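Local coordinates for protein hydroxyglutarate synthase (Oryza sativa, PDB 6W1K) that uses iron(II) and O2 to decarboxylate and hydroxylate 2-oxoadipate to D-2-hydroxyglutarate in plant lysine catabolism, at residues Phe60-Phe65 with Tyr191-Thr196. Numbering follows the deposited sequence.
Sequences FAFRTF and YALNHT. With NI (nickel (II) ion), chain E; OOG (2-oxoadipic acid), chain F.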
ATOM      1  N   PHE A  60      -4.441  -1.560   0.082  1.00 25.03           N
ATOM      2  CA  PHE A  60      -3.816  -0.476  -0.655  1.00 25.27           C
ATOM      3  C   PHE A  60      -2.907   0.247   0.328  1.00 24.35           C
ATOM      4  O   PHE A  60      -3.242   0.332   1.507  1.00 24.32           O
ATOM      5  CB  PHE A  60      -4.855   0.524  -1.158  1.00 24.14           C
ATOM      6  CG  PHE A  60      -5.566   0.143  -2.422  1.00 25.38           C
ATOM      7  CD1 PHE A  60      -5.466  -1.135  -2.955  1.00 25.91           C
ATOM      8  CD2 PHE A  60      -6.358   1.086  -3.077  1.00 28.35           C
ATOM      9  CE1 PHE A  60      -6.105  -1.472  -4.101  1.00 27.90           C
ATOM     10  CE2 PHE A  60      -6.995   0.765  -4.259  1.00 29.91           C
ATOM     11  CZ  PHE A  60      -6.878  -0.540  -4.763  1.00 29.93           C
ATOM     12  N   ALA A  61      -1.784   0.813  -0.144  1.00 24.30           N
ATOM     13  CA  ALA A  61      -0.894   1.568   0.743  1.00 23.29           C
ATOM     14  C   ALA A  61      -0.522   2.909   0.103  1.00 22.41           C
ATOM     15  O   ALA A  61      -0.460   3.024  -1.120  1.00 23.20           O
ATOM     16  CB  ALA A  61       0.360   0.765   1.087  1.00 24.74           C
ATOM     17  N   PHE A  62      -0.381   3.936   0.940  1.00 21.68           N
ATOM     18  CA  PHE A  62      -0.083   5.306   0.514  1.00 21.28           C
ATOM     19  C   PHE A  62       0.986   5.881   1.438  1.00 22.64           C
ATOM     20  O   PHE A  62       1.080   5.497   2.606  1.00 23.17           O
ATOM     21  CB  PHE A  62      -1.325   6.238   0.544  1.00 21.48           C
ATOM     22  CG  PHE A  62      -2.479   5.759  -0.298  1.00 21.79           C
ATOM     23  CD1 PHE A  62      -3.419   4.876   0.220  1.00 22.82           C
ATOM     24  CD2 PHE A  62      -2.624   6.189  -1.597  1.00 22.32           C
ATOM     25  CE1 PHE A  62      -4.461   4.447  -0.568  1.00 23.12           C
ATOM     26  CE2 PHE A  62      -3.668   5.774  -2.400  1.00 23.23           C
ATOM     27  CZ  PHE A  62      -4.599   4.910  -1.875  1.00 23.42           C
ATOM     28  N   ARG A  63       1.769   6.840   0.904  1.00 22.83           N
ATOM     29  CA  ARG A  63       2.817   7.531   1.631  1.00 22.26           C
ATOM     30  C   ARG A  63       2.581   9.036   1.631  1.00 21.59           C
ATOM     31  O   ARG A  63       2.063   9.601   0.658  1.00 21.65           O
ATOM     32  CB  ARG A  63       4.182   7.237   1.011  1.00 23.38           C
ATOM     33  CG  ARG A  63       4.562   5.764   1.043  1.00 25.19           C
ATOM     34  CD  ARG A  63       5.983   5.554   0.581  1.00 26.58           C
ATOM     35  NE  ARG A  63       6.360   4.149   0.649  1.00 28.79           N
ATOM     36  CZ  ARG A  63       7.505   3.675   0.175  1.00 31.11           C
ATOM     37  NH1 ARG A  63       8.375   4.504  -0.393  1.00 31.45           N
ATOM     38  NH2 ARG A  63       7.773   2.390   0.255  1.00 31.18           N
ATOM     39  N   THR A  64       2.964   9.691   2.727  1.00 21.33           N
ATOM     40  CA  THR A  64       2.658  11.110   2.853  1.00 21.37           C
ATOM     41  C   THR A  64       3.721  11.837   3.671  1.00 21.98           C
ATOM     42  O   THR A  64       4.524  11.222   4.383  1.00 21.18           O
ATOM     43  CB  THR A  64       1.294  11.340   3.513  1.00 22.58           C
ATOM     44  OG1 THR A  64       1.395  11.024   4.916  1.00 23.67           O
ATOM     45  CG2 THR A  64       0.177  10.483   2.899  1.00 23.17           C
ATOM     46  N   PHE A  65       3.705  13.168   3.579  1.00 24.50           N
ATOM     47  CA  PHE A  65       4.552  14.013   4.417  1.00 25.66           C
ATOM     48  C   PHE A  65       3.783  14.447   5.660  1.00 25.67           C
ATOM     49  O   PHE A  65       2.762  15.140   5.554  1.00 25.27           O
ATOM     50  CB  PHE A  65       5.001  15.249   3.648  1.00 26.18           C
ATOM     51  CG  PHE A  65       6.026  14.978   2.582  1.00 28.29           C
ATOM     52  CD1 PHE A  65       7.266  14.468   2.901  1.00 28.43           C
ATOM     53  CD2 PHE A  65       5.759  15.305   1.260  1.00 30.67           C
ATOM     54  CE1 PHE A  65       8.233  14.268   1.908  1.00 29.12           C
ATOM     55  CE2 PHE A  65       6.710  15.109   0.260  1.00 32.05           C
ATOM     56  CZ  PHE A  65       7.939  14.576   0.580  1.00 30.49           C
ATOM     57  N   TYR A 191       0.627  11.334  -3.601  1.00 21.92           N
ATOM     58  CA  TYR A 191      -0.449  10.494  -3.110  1.00 20.24           C
ATOM     59  C   TYR A 191      -0.776   9.315  -4.035  1.00 20.17           C
ATOM     60  O   TYR A 191      -1.846   8.689  -3.881  1.00 21.14           O
ATOM     61  CB  TYR A 191      -1.673  11.372  -2.921  1.00 20.20           C
ATOM     62  CG  TYR A 191      -1.566  12.413  -1.841  1.00 21.21           C
ATOM     63  CD1 TYR A 191      -1.575  12.048  -0.507  1.00 22.33           C
ATOM     64  CD2 TYR A 191      -1.494  13.769  -2.162  1.00 22.68           C
ATOM     65  CE1 TYR A 191      -1.502  12.989   0.482  1.00 24.09           C
ATOM     66  CE2 TYR A 191      -1.433  14.705  -1.187  1.00 24.13           C
ATOM     67  CZ  TYR A 191      -1.453  14.315   0.143  1.00 25.07           C
ATOM     68  OH  TYR A 191      -1.404  15.259   1.140  1.00 25.74           O
ATOM     69  N   ALA A 192       0.103   8.996  -4.980  1.00 22.26           N
ATOM     70  CA  ALA A 192      -0.103   7.846  -5.846  1.00 22.84           C
ATOM     71  C   ALA A 192      -0.114   6.574  -5.021  1.00 23.28           C
ATOM     72  O   ALA A 192       0.595   6.441  -4.021  1.00 24.21           O
ATOM     73  CB  ALA A 192       0.991   7.730  -6.912  1.00 23.48           C
ATOM     74  N   LEU A 193      -0.954   5.635  -5.430  1.00 23.25           N
ATOM     75  CA  LEU A 193      -0.970   4.339  -4.767  1.00 24.30           C
ATOM     76  C   LEU A 193       0.435   3.745  -4.765  1.00 24.71           C
ATOM     77  O   LEU A 193       1.061   3.596  -5.828  1.00 24.19           O
ATOM     78  CB  LEU A 193      -1.939   3.437  -5.508  1.00 24.75           C
ATOM     79  CG  LEU A 193      -2.108   2.047  -4.961  1.00 25.41           C
ATOM     80  CD1 LEU A 193      -2.801   2.031  -3.591  1.00 24.09           C
ATOM     81  CD2 LEU A 193      -2.919   1.297  -6.006  1.00 26.95           C
ATOM     82  N   ASN A 194       0.942   3.429  -3.572  1.00 24.25           N
ATOM     83  CA  ASN A 194       2.312   2.919  -3.447  1.00 25.71           C
ATOM     84  C   ASN A 194       2.379   1.423  -3.746  1.00 25.12           C
ATOM     85  O   ASN A 194       3.368   0.938  -4.322  1.00 26.01           O
ATOM     86  CB  ASN A 194       2.828   3.224  -2.042  1.00 27.67           C
ATOM     87  CG  ASN A 194       4.120   2.524  -1.745  1.00 30.67           C
ATOM     88  OD1 ASN A 194       4.127   1.442  -1.176  1.00 30.36           O
ATOM     89  ND2 ASN A 194       5.227   3.128  -2.148  1.00 29.44           N
ATOM     90  N   HIS A 195       1.331   0.680  -3.371  1.00 25.14           N
ATOM     91  CA  HIS A 195       1.167  -0.669  -3.882  1.00 26.59           C
ATOM     92  C   HIS A 195      -0.242  -1.164  -3.593  1.00 26.10           C
ATOM     93  O   HIS A 195      -0.956  -0.648  -2.719  1.00 25.18           O
ATOM     94  CB  HIS A 195       2.208  -1.632  -3.305  1.00 27.78           C
ATOM     95  CG  HIS A 195       2.092  -1.882  -1.833  1.00 29.53           C
ATOM     96  ND1 HIS A 195       2.712  -1.088  -0.886  1.00 30.39           N
ATOM     97  CD2 HIS A 195       1.473  -2.867  -1.143  1.00 29.70           C
ATOM     98  CE1 HIS A 195       2.461  -1.564   0.317  1.00 30.95           C
ATOM     99  NE2 HIS A 195       1.690  -2.631   0.191  1.00 30.16           N
ATOM    100  N   THR A 196      -0.643  -2.142  -4.377  1.00 26.30           N
ATOM    101  CA  THR A 196      -1.747  -3.011  -4.013  1.00 27.47           C
ATOM    102  C   THR A 196      -1.137  -4.340  -3.601  1.00 26.89           C
ATOM    103  O   THR A 196       0.057  -4.589  -3.809  1.00 26.64           O
ATOM    104  CB  THR A 196      -2.742  -3.174  -5.170  1.00 29.97           C
ATOM    105  OG1 THR A 196      -3.956  -3.771  -4.664  1.00 32.12           O
ATOM    106  CG2 THR A 196      -2.171  -4.053  -6.259  1.00 30.16           C
TER
HETATM  107 NI    NI E 401       1.622  -3.679   2.087  0.75 36.37          NI
HETATM  108  C2  OOG F 402       4.021   0.477   3.052  1.00 78.91           C
HETATM  109  C3  OOG F 402       4.845  -0.723   3.524  1.00 79.22           C
HETATM  110  C4  OOG F 402       4.122  -1.444   4.668  1.00 79.11           C
HETATM  111  C6  OOG F 402       2.753  -3.706   4.807  1.00 77.31           C
HETATM  112  O4  OOG F 402       3.114  -3.910   5.993  1.00 77.02           O
HETATM  113  O3  OOG F 402       2.176  -4.614   4.169  1.00 76.29           O
HETATM  114  C5  OOG F 402       3.016  -2.359   4.143  1.00 78.50           C
HETATM  115  C1  OOG F 402       4.804   1.361   2.071  1.00 77.90           C
HETATM  116  O1  OOG F 402       4.452   2.469   1.859  1.00 76.90           O
HETATM  117  O2  OOG F 402       5.936   0.887   1.406  1.00 77.46           O
HETATM  118  O5  OOG F 402       2.353  -2.034   3.223  1.00 78.85           O
HETATM  119  O   HOH W   1       1.191   7.616  -1.720  1.00 18.83           O
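Ala61 meets the segment Tyr191-Thr196 through both of its backbone polar groups: its N gives a bent hydrogen bond to His195 O (3.1 Å), and its O accepts one from Asn194 N (2.9 Å). Farther along, where the backbones part, a water bridges the gap, accepting from Arg63 N and lying 2.7 Å from Ala192 O. His195 N and Thr196 OG1 are buried without a partner; the hydroxyl lies at the edge of the Phe60 ring. On that same side Leu193 CD1 sits over a face of the Phe62 ring, 4.2 Å from its centroid, and against Phe60 CB. Arg63, its chain extended from CG to NE, reaches the distal carboxylate of 2-oxoadipate and grips it with two nearly straight hydrogen bonds, NE to O1 (2.8 Å) and NH2 to O2 (2.6 Å). NH1 is hydrogen-bonded to Thr306, and the Asn194 amide lies over one guanidinium face, the two planes 29° apart. A leucine in place of Arg63 would probably leave that carboxylate without its paired donors and counter-charge, and that end of the substrate less firmly held. At the other end, His195 NE2 binds nickel, which occupies the iron(II) site, at 2.2 Å, beside the substrate's O3 and O5. His59 and Glu267 complete this two-histidine, one-glutamate site, which antiparallel strands 57-65 and 195-199 help build, consistent with the family's glyoxalase (VOC-like) clan.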